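Long-range contacts in pyridine synthase TbtD (Thermobispora bispora, PDB 5WA4), which probably catalyses the formal [4+2] aza-cycloaddition that forms the pyridine core of the thiopeptide thiomuracin and binds an N-terminal leader peptide fragment: residues E[167-172]-E[225-230]; E[174-179]-E[312-317]; E[190-195]-E[342-347]; E[210-215]-E[335-340]. All coordinates share one frame; numbering follows the deposited sequence.

Contact 1. Residues E[167-172]-E[225-230]; sequences IAFDLV and ERLIAV
Asp170 and Arg226 form the polar half of this contact, a two-pronged salt bridge between helix 164-178 and helix 220-235. Arg226 grips the carboxylate side-on with two nitrogens: NE of Arg226 gives its hydrogen to OD1 of Asp170 at 2.8 Å, and NH2 of Arg226 reaches OD2 of Asp170 at 3.0 Å. Both oxygens accept through their syn lone pairs. The NH2 bond is the straighter, at 170° at the hydrogen, and lies in the guanidinium plane, whereas OD1 sits somewhat tilted from it. With carboxylate and guanidinium planes only 17° apart, the two groups nearly share one plane. An Arg226 chain extended from CG to NE carries the charge across to the neighbouring helix.

The apolar half flanks this pair. CZ of Phe169 approaches CB of Leu227 at 4.2 Å, with Leu227 at the edge of the phenyl ring, and CD of Arg226 lies obliquely to the same ring. Val230 faces helix 164-178 where the backbones come nearest, its CA 6.1 Å from that of Asp170, and its CG1 rests 3.6 Å from the carbonyl O of Asp170. The short segments run at 50° to each other, their axes 10.0 Å apart. Beyond them, Leu227 also packs on helix 332-352, while Phe169 and Arg226 both touch an apolar side chain of the bound peptide.

Two nearly coplanar bonds, one to each oxygen, limit the rotation of both groups and probably compensate for burial of the carboxylate; Asp170 probably also helps to position Arg226, which borders the bound peptide.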
loop_
_atom_site.group_PDB
_atom_site.type_symbol
_atom_site.label_atom_id
_atom_site.label_comp_id
_atom_site.label_asym_id
_atom_site.label_seq_id
_atom_site.Cartn_x
_atom_site.Cartn_y
_atom_site.Cartn_z
ATOM N N ILE E 167 -7.550 40.651 2.031
ATOM C CA ILE E 167 -7.092 40.766 0.666
ATOM C C ILE E 167 -7.064 39.365 0.039
ATOM O O ILE E 167 -7.636 39.143 -1.035
ATOM C CB ILE E 167 -5.718 41.425 0.586
ATOM C CG1 ILE E 167 -5.825 42.875 1.095
ATOM C CG2 ILE E 167 -5.181 41.337 -0.847
ATOM C CD1 ILE E 167 -4.494 43.653 1.151
ATOM N N ALA E 168 -6.445 38.422 0.742
ATOM C CA ALA E 168 -6.381 37.045 0.279
ATOM C C ALA E 168 -7.768 36.465 0.050
ATOM O O ALA E 168 -7.980 35.734 -0.916
ATOM C CB ALA E 168 -5.626 36.197 1.238
ATOM N N PHE E 169 -8.724 36.787 0.909
ATOM C CA PHE E 169 -10.063 36.251 0.702
ATOM C C PHE E 169 -10.590 36.716 -0.654
ATOM O O PHE E 169 -11.043 35.899 -1.458
ATOM C CB PHE E 169 -11.003 36.672 1.828
ATOM C CG PHE E 169 -12.412 36.134 1.692
ATOM C CD1 PHE E 169 -13.390 36.868 1.034
ATOM C CD2 PHE E 169 -12.756 34.905 2.224
ATOM C CE1 PHE E 169 -14.689 36.376 0.912
ATOM C CE2 PHE E 169 -14.061 34.414 2.111
ATOM C CZ PHE E 169 -15.024 35.153 1.459
ATOM N N ASP E 170 -10.497 38.024 -0.912
ATOM C CA ASP E 170 -10.981 38.604 -2.162
ATOM C C ASP E 170 -10.308 37.939 -3.388
ATOM O O ASP E 170 -10.999 37.416 -4.267
ATOM C CB ASP E 170 -10.749 40.128 -2.201
ATOM C CG ASP E 170 -11.573 40.914 -1.156
ATOM O OD1 ASP E 170 -12.608 40.419 -0.669
ATOM O OD2 ASP E 170 -11.187 42.069 -0.848
ATOM N N LEU E 171 -8.973 37.941 -3.431
ATOM C CA LEU E 171 -8.243 37.373 -4.566
ATOM C C LEU E 171 -8.598 35.917 -4.810
ATOM O O LEU E 171 -8.950 35.531 -5.927
ATOM C CB LEU E 171 -6.737 37.503 -4.365
ATOM C CG LEU E 171 -6.272 38.954 -4.328
ATOM C CD1 LEU E 171 -4.745 39.066 -4.251
ATOM C CD2 LEU E 171 -6.853 39.724 -5.508
ATOM N N VAL E 172 -8.511 35.107 -3.765
ATOM C CA VAL E 172 -8.820 33.683 -3.881
ATOM C C VAL E 172 -10.228 33.447 -4.433
ATOM O O VAL E 172 -10.407 32.684 -5.363
ATOM C CB VAL E 172 -8.642 32.981 -2.510
ATOM C CG1 VAL E 172 -9.610 31.839 -2.329
ATOM C CG2 VAL E 172 -7.210 32.524 -2.342
ATOM N N GLU E 225 -21.934 37.910 2.373
ATOM C CA GLU E 225 -22.273 39.095 1.600
ATOM C C GLU E 225 -21.029 39.785 1.017
ATOM O O GLU E 225 -21.139 40.525 0.027
ATOM C CB GLU E 225 -23.136 40.048 2.438
ATOM C CG GLU E 225 -24.607 39.591 2.454
ATOM C CD GLU E 225 -25.454 40.283 3.506
ATOM O OE1 GLU E 225 -24.880 40.944 4.398
ATOM O OE2 GLU E 225 -26.698 40.157 3.450
ATOM N N ARG E 226 -19.845 39.501 1.563
ATOM C CA ARG E 226 -18.628 39.910 0.865
ATOM C C ARG E 226 -18.308 38.975 -0.327
ATOM O O ARG E 226 -17.749 39.408 -1.332
ATOM C CB ARG E 226 -17.441 39.965 1.807
ATOM C CG ARG E 226 -16.322 40.752 1.205
ATOM C CD ARG E 226 -15.074 40.699 2.015
ATOM N NE ARG E 226 -14.053 41.537 1.395
ATOM C CZ ARG E 226 -13.997 42.860 1.522
ATOM N NH1 ARG E 226 -14.921 43.483 2.232
ATOM N NH2 ARG E 226 -13.023 43.560 0.944
ATOM N N LEU E 227 -18.679 37.702 -0.218
ATOM C CA LEU E 227 -18.425 36.758 -1.293
ATOM C C LEU E 227 -19.350 37.048 -2.483
ATOM O O LEU E 227 -18.908 37.061 -3.626
ATOM C CB LEU E 227 -18.587 35.318 -0.798
ATOM C CG LEU E 227 -18.542 34.191 -1.836
ATOM C CD1 LEU E 227 -17.758 33.036 -1.271
ATOM C CD2 LEU E 227 -19.927 33.720 -2.221
ATOM N N ILE E 228 -20.624 37.295 -2.204
ATOM C CA ILE E 228 -21.543 37.837 -3.207
ATOM C C ILE E 228 -20.992 39.120 -3.859
ATOM O O ILE E 228 -21.130 39.326 -5.062
ATOM C CB ILE E 228 -22.921 38.147 -2.594
ATOM C CG1 ILE E 228 -23.561 36.867 -2.062
ATOM C CG2 ILE E 228 -23.834 38.766 -3.629
ATOM C CD1 ILE E 228 -24.925 37.079 -1.466
ATOM N N ALA E 229 -20.351 39.970 -3.064
ATOM C CA ALA E 229 -19.821 41.226 -3.576
ATOM C C ALA E 229 -18.501 41.056 -4.357
ATOM O O ALA E 229 -18.253 41.791 -5.322
ATOM C CB ALA E 229 -19.640 42.220 -2.426
ATOM N N VAL E 230 -17.655 40.112 -3.936
ATOM C CA VAL E 230 -16.384 39.863 -4.624
ATOM C C VAL E 230 -16.635 39.182 -5.960
ATOM O O VAL E 230 -15.996 39.501 -6.976
ATOM C CB VAL E 230 -15.426 38.993 -3.783
ATOM C CG1 VAL E 230 -14.429 38.264 -4.656
ATOM C CG2 VAL E 230 -14.702 39.861 -2.794
#

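Contact 2. Residues E[174-179]-E[312-317]; sequences ATAHAL and GAYRLV
Tyr314 and Val317 of helix 307-328 pack against Thr175, Ala176 and Leu179 at the C-terminal end of helix 164-178, in a nearly antiparallel helix pair of the all-helical part of the enzyme. The segment axes run 164° apart in direction and come within 10.5 Å of each other. Tyr314 turns an edge of its ring to the neighbouring helix. With CG opposite the backbone N (chi1 176°), the ring lies alongside the last helical turn, where CE1 of Tyr314 lies 3.8 Å from the carbonyl O of Thr175 and near CA of Ala176. The carbonyl O of Leu179 is also at this edge, close to CD1. At the far end of the ring the phenol oxygen passes alongside Ala176 and hydrogen-bonds to OG of Ser190, so the tyrosine links three helices.

Val317 supplies the aliphatic side. Its CG1 meets CG2 of Thr175 at 4.0 Å, and its CG2 meets CD2 of Leu179 at the same separation of 4.0 Å, the leucine and valine side chains crossing at about a right angle. The methyl of Thr175 is thus given to the interface, while its OG1 hydrogen-bonds to NE1 of Trp249 on helix 244-265. Leu253 of that helix touches Thr175, Leu179 and Val317. Such packing of near-antiparallel helices, with a third helix against the seam, is characteristic of a helical bundle.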
loop_
_atom_site.group_PDB
_atom_site.type_symbol
_atom_site.label_atom_id
_atom_site.label_comp_id
_atom_site.label_asym_id
_atom_site.label_seq_id
_atom_site.Cartn_x
_atom_site.Cartn_y
_atom_site.Cartn_z
ATOM N N ALA E 174 -12.090 35.532 -6.163
ATOM C CA ALA E 174 -12.284 36.160 -7.468
ATOM C C ALA E 174 -11.756 35.273 -8.597
ATOM O O ALA E 174 -12.415 35.100 -9.636
ATOM C CB ALA E 174 -11.618 37.519 -7.512
ATOM N N THR E 175 -10.566 34.716 -8.378
ATOM C CA THR E 175 -9.972 33.769 -9.302
ATOM C C THR E 175 -10.863 32.534 -9.529
ATOM O O THR E 175 -11.045 32.093 -10.685
ATOM C CB THR E 175 -8.587 33.349 -8.812
ATOM O OG1 THR E 175 -7.773 34.521 -8.686
ATOM C CG2 THR E 175 -7.923 32.401 -9.793
ATOM N N ALA E 176 -11.429 31.974 -8.461
ATOM C CA ALA E 176 -12.252 30.775 -8.630
ATOM C C ALA E 176 -13.549 31.097 -9.327
ATOM O O ALA E 176 -14.139 30.223 -9.955
ATOM C CB ALA E 176 -12.543 30.109 -7.310
ATOM N N HIS E 177 -14.021 32.341 -9.212
ATOM C CA HIS E 177 -15.306 32.676 -9.834
ATOM C C HIS E 177 -15.108 33.017 -11.310
ATOM O O HIS E 177 -15.829 32.523 -12.181
ATOM C CB HIS E 177 -16.004 33.835 -9.117
ATOM C CG HIS E 177 -17.422 34.026 -9.553
ATOM N ND1 HIS E 177 -18.321 32.985 -9.629
ATOM C CD2 HIS E 177 -18.084 35.126 -9.986
ATOM C CE1 HIS E 177 -19.483 33.437 -10.067
ATOM N NE2 HIS E 177 -19.365 34.733 -10.291
ATOM N N ALA E 178 -14.114 33.851 -11.577
ATOM C CA ALA E 178 -13.892 34.384 -12.901
ATOM C C ALA E 178 -13.169 33.398 -13.814
ATOM O O ALA E 178 -13.591 33.173 -14.943
ATOM C CB ALA E 178 -13.107 35.691 -12.808
ATOM N N LEU E 179 -12.078 32.819 -13.330
ATOM C CA LEU E 179 -11.226 32.019 -14.190
ATOM C C LEU E 179 -11.495 30.519 -14.157
ATOM O O LEU E 179 -10.689 29.753 -14.680
ATOM C CB LEU E 179 -9.760 32.262 -13.843
ATOM C CG LEU E 179 -9.227 33.659 -14.142
ATOM C CD1 LEU E 179 -9.011 34.417 -12.847
ATOM C CD2 LEU E 179 -7.929 33.595 -14.942
ATOM N N GLY E 312 -6.475 22.278 -16.487
ATOM C CA GLY E 312 -5.080 22.403 -16.134
ATOM C C GLY E 312 -4.740 23.867 -15.976
ATOM O O GLY E 312 -3.896 24.236 -15.186
ATOM N N ALA E 313 -5.409 24.714 -16.742
ATOM C CA ALA E 313 -5.056 26.120 -16.810
ATOM C C ALA E 313 -5.595 26.830 -15.570
ATOM O O ALA E 313 -4.914 27.666 -14.966
ATOM C CB ALA E 313 -5.611 26.747 -18.101
ATOM N N TYR E 314 -6.822 26.476 -15.197
ATOM C CA TYR E 314 -7.406 26.921 -13.951
ATOM C C TYR E 314 -6.478 26.590 -12.771
ATOM O O TYR E 314 -6.102 27.487 -12.034
ATOM C CB TYR E 314 -8.784 26.299 -13.737
ATOM C CG TYR E 314 -9.354 26.678 -12.389
ATOM C CD1 TYR E 314 -9.851 27.954 -12.161
ATOM C CD2 TYR E 314 -9.377 25.771 -11.339
ATOM C CE1 TYR E 314 -10.359 28.317 -10.922
ATOM C CE2 TYR E 314 -9.881 26.119 -10.105
ATOM C CZ TYR E 314 -10.372 27.393 -9.899
ATOM O OH TYR E 314 -10.866 27.754 -8.668
ATOM N N ARG E 315 -6.085 25.325 -12.604
ATOM C CA ARG E 315 -5.212 24.978 -11.496
ATOM C C ARG E 315 -3.889 25.754 -11.527
ATOM O O ARG E 315 -3.348 26.088 -10.475
ATOM C CB ARG E 315 -4.922 23.453 -11.396
ATOM C CG ARG E 315 -6.139 22.469 -11.389
ATOM C CD ARG E 315 -5.928 21.350 -10.287
ATOM N NE ARG E 315 -6.444 21.817 -8.982
ATOM C CZ ARG E 315 -7.487 21.314 -8.314
ATOM N NH1 ARG E 315 -8.094 20.194 -8.712
ATOM N NH2 ARG E 315 -7.861 21.880 -7.176
ATOM N N LEU E 316 -3.369 26.085 -12.699
ATOM C CA LEU E 316 -2.107 26.822 -12.710
ATOM C C LEU E 316 -2.332 28.243 -12.188
ATOM O O LEU E 316 -1.455 28.858 -11.560
ATOM C CB LEU E 316 -1.495 26.865 -14.110
ATOM C CG LEU E 316 -0.128 27.546 -14.144
ATOM C CD1 LEU E 316 0.937 26.690 -14.807
ATOM C CD2 LEU E 316 -0.243 28.882 -14.845
ATOM N N VAL E 317 -3.527 28.757 -12.449
ATOM C CA VAL E 317 -3.785 30.160 -12.243
ATOM C C VAL E 317 -4.246 30.372 -10.770
ATOM O O VAL E 317 -3.780 31.303 -10.091
ATOM C CB VAL E 317 -4.783 30.673 -13.326
ATOM C CG1 VAL E 317 -6.235 30.523 -12.941
ATOM C CG2 VAL E 317 -4.433 32.044 -13.755
#

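Contact 3. Residues E[190-195]-E[342-347]; sequences SLRSHA and AADAAA
The guanidinium of Arg192 has the methyl of Ala343 over one face, CB standing 3.3 Å above the plane and offset toward the rim. At the edge, near the plane, lie CB of Ala347 and CB of Asp344. The carboxylate of Asp344 is turned by 53° against the guanidinium and comes in obliquely, its OD1 forming a salt bridge to NH2 of Arg192 at 2.6 Å. A chain bent at chi2 and chi3 lets Arg192 lie over Ala343 before it reaches the acid.

Helix 184-201 and helix 332-352 pair here at close range, with segment axes 8.8 Å apart and N-to-C directions at 146°. The small side chains of the alanine-rich face of 342-347 are consistent with this close approach: the CA atoms of Arg192 and Ala343 are separated by just 5.3 Å. Leu191 fills the neighbouring position, its CD1 against CB of Ala342 at 3.5 Å and its CB against CB of Ala343 at 4.3 Å.

The charged end of the contact also meets the second subunit. NH1 of Arg192 makes a second salt bridge, to OE2 of Glu210 of the second subunit, so the guanidinium is shared between an acid of its own chain and one across the interface, and Ala347 packs on Asp214 of that subunit.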
loop_
_atom_site.group_PDB
_atom_site.type_symbol
_atom_site.label_atom_id
_atom_site.label_comp_id
_atom_site.label_asym_id
_atom_site.label_seq_id
_atom_site.Cartn_x
_atom_site.Cartn_y
_atom_site.Cartn_z
ATOM N N SER E 190 -12.683 23.410 -5.326
ATOM C CA SER E 190 -11.221 23.464 -5.337
ATOM C C SER E 190 -10.707 24.322 -4.187
ATOM O O SER E 190 -9.550 24.181 -3.760
ATOM C CB SER E 190 -10.698 23.992 -6.672
ATOM O OG SER E 190 -10.853 25.399 -6.763
ATOM N N LEU E 191 -11.577 25.207 -3.694
ATOM C CA LEU E 191 -11.297 25.984 -2.491
ATOM C C LEU E 191 -11.394 25.128 -1.237
ATOM O O LEU E 191 -10.559 25.246 -0.346
ATOM C CB LEU E 191 -12.245 27.164 -2.394
ATOM C CG LEU E 191 -11.915 28.265 -3.398
ATOM C CD1 LEU E 191 -12.662 29.534 -3.055
ATOM C CD2 LEU E 191 -10.422 28.527 -3.453
ATOM N N ARG E 192 -12.396 24.257 -1.159
ATOM C CA ARG E 192 -12.484 23.348 -0.014
ATOM C C ARG E 192 -11.349 22.323 -0.038
ATOM O O ARG E 192 -10.662 22.096 0.968
ATOM C CB ARG E 192 -13.825 22.615 0.034
ATOM C CG ARG E 192 -13.934 21.725 1.276
ATOM C CD ARG E 192 -15.269 21.845 2.010
ATOM N NE ARG E 192 -15.475 23.093 2.738
ATOM C CZ ARG E 192 -16.622 23.772 2.738
ATOM N NH1 ARG E 192 -17.669 23.340 2.046
ATOM N NH2 ARG E 192 -16.731 24.892 3.432
ATOM N N SER E 193 -11.161 21.716 -1.203
ATOM C CA SER E 193 -10.141 20.699 -1.381
ATOM C C SER E 193 -8.750 21.117 -0.854
ATOM O O SER E 193 -8.049 20.306 -0.243
ATOM C CB SER E 193 -10.066 20.324 -2.859
ATOM O OG SER E 193 -8.884 19.602 -3.119
ATOM N N HIS E 194 -8.379 22.378 -1.082
ATOM C CA HIS E 194 -7.063 22.892 -0.704
ATOM C C HIS E 194 -6.929 22.856 0.800
ATOM O O HIS E 194 -5.946 22.318 1.323
ATOM C CB HIS E 194 -6.864 24.318 -1.234
ATOM C CG HIS E 194 -5.454 24.833 -1.160
ATOM N ND1 HIS E 194 -4.374 24.152 -1.693
ATOM C CD2 HIS E 194 -4.957 26.007 -0.699
ATOM C CE1 HIS E 194 -3.273 24.865 -1.518
ATOM N NE2 HIS E 194 -3.599 25.997 -0.920
ATOM N N ALA E 195 -7.933 23.402 1.493
ATOM C CA ALA E 195 -7.905 23.492 2.953
ATOM C C ALA E 195 -7.944 22.103 3.582
ATOM O O ALA E 195 -7.188 21.812 4.511
ATOM C CB ALA E 195 -9.065 24.355 3.469
ATOM N N ALA E 342 -13.727 30.686 2.456
ATOM C CA ALA E 342 -14.361 30.938 1.163
ATOM C C ALA E 342 -15.332 29.825 0.877
ATOM O O ALA E 342 -16.476 30.088 0.513
ATOM C CB ALA E 342 -13.360 31.054 0.065
ATOM N N ALA E 343 -14.905 28.587 1.088
ATOM C CA ALA E 343 -15.756 27.455 0.721
ATOM C C ALA E 343 -17.019 27.365 1.598
ATOM O O ALA E 343 -18.094 27.008 1.112
ATOM C CB ALA E 343 -14.963 26.140 0.767
ATOM N N ASP E 344 -16.898 27.686 2.878
ATOM C CA ASP E 344 -18.089 27.797 3.736
ATOM C C ASP E 344 -19.054 28.864 3.186
ATOM O O ASP E 344 -20.239 28.607 3.048
ATOM C CB ASP E 344 -17.713 28.132 5.204
ATOM C CG ASP E 344 -17.386 26.892 6.043
ATOM O OD1 ASP E 344 -17.708 25.757 5.623
ATOM O OD2 ASP E 344 -16.809 27.059 7.143
ATOM N N ALA E 345 -18.534 30.050 2.877
ATOM C CA ALA E 345 -19.334 31.137 2.326
ATOM C C ALA E 345 -20.013 30.743 1.007
ATOM O O ALA E 345 -21.222 30.936 0.841
ATOM C CB ALA E 345 -18.479 32.350 2.124
ATOM N N ALA E 346 -19.234 30.187 0.077
ATOM C CA ALA E 346 -19.777 29.729 -1.198
ATOM C C ALA E 346 -20.878 28.710 -0.994
ATOM O O ALA E 346 -21.908 28.785 -1.633
ATOM C CB ALA E 346 -18.687 29.146 -2.062
ATOM N N ALA E 347 -20.666 27.761 -0.098
ATOM C CA ALA E 347 -21.651 26.709 0.125
ATOM C C ALA E 347 -22.986 27.308 0.566
ATOM O O ALA E 347 -24.066 26.799 0.218
ATOM C CB ALA E 347 -21.141 25.705 1.162
#

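Contact 4. Residues E[210-215]-E[335-340]; sequences ELWRDH and RFLVCH
Trp212 and His340 are brought together by different first torsions: CG of the tryptophan lies opposite its own carbonyl carbon (chi1 -72°), that of the histidine opposite its backbone N (chi1 -178°). The two rings meet obliquely, their planes at 52° and the six-membered ring centroid of Trp212 5.4 Å from the centroid of His340. CE3 of Trp212 stands over one face of the imidazole, 3.6 Å from CG of His340, and CB of Trp212 approaches CD2 of His340 equally closely. Arg213 adds its aliphatic part at the imidazole edge, CG being 3.8 Å from NE2 of His340.

The CD1 methyl of Leu337 lies over one face of the indole, at the five-membered ring, as in a CH-pi contact, though modelled too close for its exact distance to be trusted, and CB of Phe336 meets CH2 of Trp212 at 4.2 Å. Segments of helix 205-218 and helix 332-352 thereby pack with their axes 10.7 Å apart.

Trp212 and Leu337 also touch an apolar side chain of the bound peptide, and His215 makes a weak hydrogen bond to the peptide backbone. Between the segments the contact is mainly aromatic and aliphatic, so dispersion and burial of apolar surface probably account for most of its hold, beside the leader peptide fragment.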
loop_
_atom_site.group_PDB
_atom_site.type_symbol
_atom_site.label_atom_id
_atom_site.label_comp_id
_atom_site.label_asym_id
_atom_site.label_seq_id
_atom_site.Cartn_x
_atom_site.Cartn_y
_atom_site.Cartn_z
ATOM N N GLU E 210 -13.643 22.421 13.180
ATOM C CA GLU E 210 -14.841 22.999 13.761
ATOM C C GLU E 210 -14.518 24.313 14.405
ATOM O O GLU E 210 -15.410 25.128 14.582
ATOM C CB GLU E 210 -15.469 22.068 14.763
ATOM C CG GLU E 210 -16.228 21.014 14.033
ATOM C CD GLU E 210 -15.885 19.672 14.579
ATOM O OE1 GLU E 210 -15.772 19.564 15.821
ATOM O OE2 GLU E 210 -15.563 18.793 13.741
ATOM N N LEU E 211 -13.253 24.532 14.750
ATOM C CA LEU E 211 -12.854 25.859 15.186
ATOM C C LEU E 211 -13.122 26.844 14.040
ATOM O O LEU E 211 -13.593 27.963 14.263
ATOM C CB LEU E 211 -11.391 25.874 15.598
ATOM C CG LEU E 211 -11.071 25.526 17.055
ATOM C CD1 LEU E 211 -9.558 25.345 17.215
ATOM C CD2 LEU E 211 -11.633 26.592 18.025
ATOM N N TRP E 212 -12.846 26.395 12.812
ATOM C CA TRP E 212 -13.085 27.182 11.600
ATOM C C TRP E 212 -14.572 27.210 11.240
ATOM O O TRP E 212 -15.128 28.286 11.058
ATOM C CB TRP E 212 -12.246 26.637 10.432
ATOM C CG TRP E 212 -10.763 26.943 10.584
ATOM C CD1 TRP E 212 -10.193 27.725 11.543
ATOM C CD2 TRP E 212 -9.678 26.460 9.766
ATOM N NE1 TRP E 212 -8.830 27.767 11.376
ATOM C CE2 TRP E 212 -8.487 26.999 10.305
ATOM C CE3 TRP E 212 -9.603 25.637 8.639
ATOM C CZ2 TRP E 212 -7.236 26.740 9.744
ATOM C CZ3 TRP E 212 -8.352 25.377 8.086
ATOM C CH2 TRP E 212 -7.190 25.930 8.637
ATOM N N ARG E 213 -15.220 26.046 11.159
ATOM C CA ARG E 213 -16.669 25.995 10.885
ATOM C C ARG E 213 -17.471 26.797 11.924
ATOM O O ARG E 213 -18.539 27.310 11.609
ATOM C CB ARG E 213 -17.191 24.541 10.828
ATOM C CG ARG E 213 -16.278 23.566 10.077
ATOM C CD ARG E 213 -16.965 22.669 9.055
ATOM N NE ARG E 213 -17.134 21.257 9.431
ATOM C CZ ARG E 213 -17.065 20.245 8.554
ATOM N NH1 ARG E 213 -16.793 20.492 7.269
ATOM N NH2 ARG E 213 -17.237 18.982 8.945
ATOM N N ASP E 214 -16.946 26.920 13.147
ATOM C CA ASP E 214 -17.568 27.741 14.197
ATOM C C ASP E 214 -17.298 29.227 13.965
ATOM O O ASP E 214 -18.216 30.039 13.971
ATOM C CB ASP E 214 -17.061 27.352 15.593
ATOM C CG ASP E 214 -17.663 26.047 16.102
ATOM O OD1 ASP E 214 -18.294 25.324 15.302
ATOM O OD2 ASP E 214 -17.483 25.725 17.296
ATOM N N HIS E 215 -16.032 29.582 13.781
ATOM C CA HIS E 215 -15.654 30.957 13.487
ATOM C C HIS E 215 -16.385 31.484 12.264
ATOM O O HIS E 215 -16.653 32.677 12.152
ATOM C CB HIS E 215 -14.153 31.075 13.254
ATOM C CG HIS E 215 -13.737 32.417 12.741
ATOM N ND1 HIS E 215 -13.718 33.541 13.537
ATOM C CD2 HIS E 215 -13.370 32.824 11.504
ATOM C CE1 HIS E 215 -13.328 34.579 12.818
ATOM N NE2 HIS E 215 -13.114 34.172 11.581
ATOM N N ARG E 335 -3.478 31.035 4.686
ATOM C CA ARG E 335 -4.023 30.689 3.369
ATOM C C ARG E 335 -5.079 29.597 3.469
ATOM O O ARG E 335 -6.201 29.769 2.956
ATOM C CB ARG E 335 -2.928 30.250 2.408
ATOM C CG ARG E 335 -3.402 30.222 0.925
ATOM C CD ARG E 335 -2.611 29.208 0.088
ATOM N NE ARG E 335 -1.205 29.298 0.449
ATOM C CZ ARG E 335 -0.422 28.249 0.653
ATOM N NH1 ARG E 335 -0.908 27.025 0.513
ATOM N NH2 ARG E 335 0.852 28.427 0.995
ATOM N N PHE E 336 -4.749 28.490 4.147
ATOM C CA PHE E 336 -5.734 27.422 4.314
ATOM C C PHE E 336 -6.992 27.888 5.046
ATOM O O PHE E 336 -8.099 27.479 4.701
ATOM C CB PHE E 336 -5.108 26.228 5.010
ATOM C CG PHE E 336 -4.005 25.610 4.205
ATOM C CD1 PHE E 336 -4.255 25.145 2.913
ATOM C CD2 PHE E 336 -2.723 25.528 4.696
ATOM C CE1 PHE E 336 -3.240 24.592 2.132
ATOM C CE2 PHE E 336 -1.695 24.972 3.920
ATOM C CZ PHE E 336 -1.953 24.507 2.640
ATOM N N LEU E 337 -6.841 28.784 6.016
ATOM C CA LEU E 337 -8.001 29.293 6.734
ATOM C C LEU E 337 -8.880 30.124 5.823
ATOM O O LEU E 337 -10.106 29.943 5.791
ATOM C CB LEU E 337 -7.567 30.131 7.932
ATOM C CG LEU E 337 -8.643 30.963 8.623
ATOM C CD1 LEU E 337 -9.637 30.033 9.294
ATOM C CD2 LEU E 337 -8.000 31.945 9.598
ATOM N N VAL E 338 -8.262 31.041 5.086
ATOM C CA VAL E 338 -8.996 31.818 4.077
ATOM C C VAL E 338 -9.741 30.941 3.025
ATOM O O VAL E 338 -10.919 31.186 2.745
ATOM C CB VAL E 338 -8.054 32.795 3.380
ATOM C CG1 VAL E 338 -8.651 33.288 2.092
ATOM C CG2 VAL E 338 -7.751 33.954 4.318
ATOM N N CYS E 339 -9.089 29.904 2.479
ATOM C CA CYS E 339 -9.788 29.004 1.548
ATOM C C CYS E 339 -10.922 28.306 2.259
ATOM O O CYS E 339 -11.988 28.097 1.688
ATOM C CB CYS E 339 -8.872 27.934 0.940
ATOM S SG CYS E 339 -7.443 28.512 -0.007
ATOM N N HIS E 340 -10.697 27.908 3.500
ATOM C CA HIS E 340 -11.740 27.177 4.181
ATOM C C HIS E 340 -12.966 28.090 4.383
ATOM O O HIS E 340 -14.117 27.658 4.207
ATOM C CB HIS E 340 -11.246 26.627 5.502
ATOM C CG HIS E 340 -12.268 25.816 6.222
ATOM N ND1 HIS E 340 -12.368 24.450 6.077
ATOM C CD2 HIS E 340 -13.279 26.187 7.044
ATOM C CE1 HIS E 340 -13.377 24.007 6.806
ATOM N NE2 HIS E 340 -13.951 25.043 7.397
#

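How the contacts relate
From the N terminus, helix 164-178 enters first and carries one side of both contact 1 and contact 2. Contact 1 closes the shortest loop, of 52 residues, by returning helix 220-235 to it; contact 2 closes a longer one through helix 307-328. Contact 3 begins on the next helix, 184-201, and ends on the final helix, 332-352. Contact 4, from helix 205-218 to that same final helix, is nested inside the loop of contact 3. All other pairings cross along the chain, tying the four helices between 164 and 235 to one another and to the last two. Contacts 3 and 4, centres 9 Å apart, both reach the second subunit, while contacts 1 and 4 both border the bound peptide.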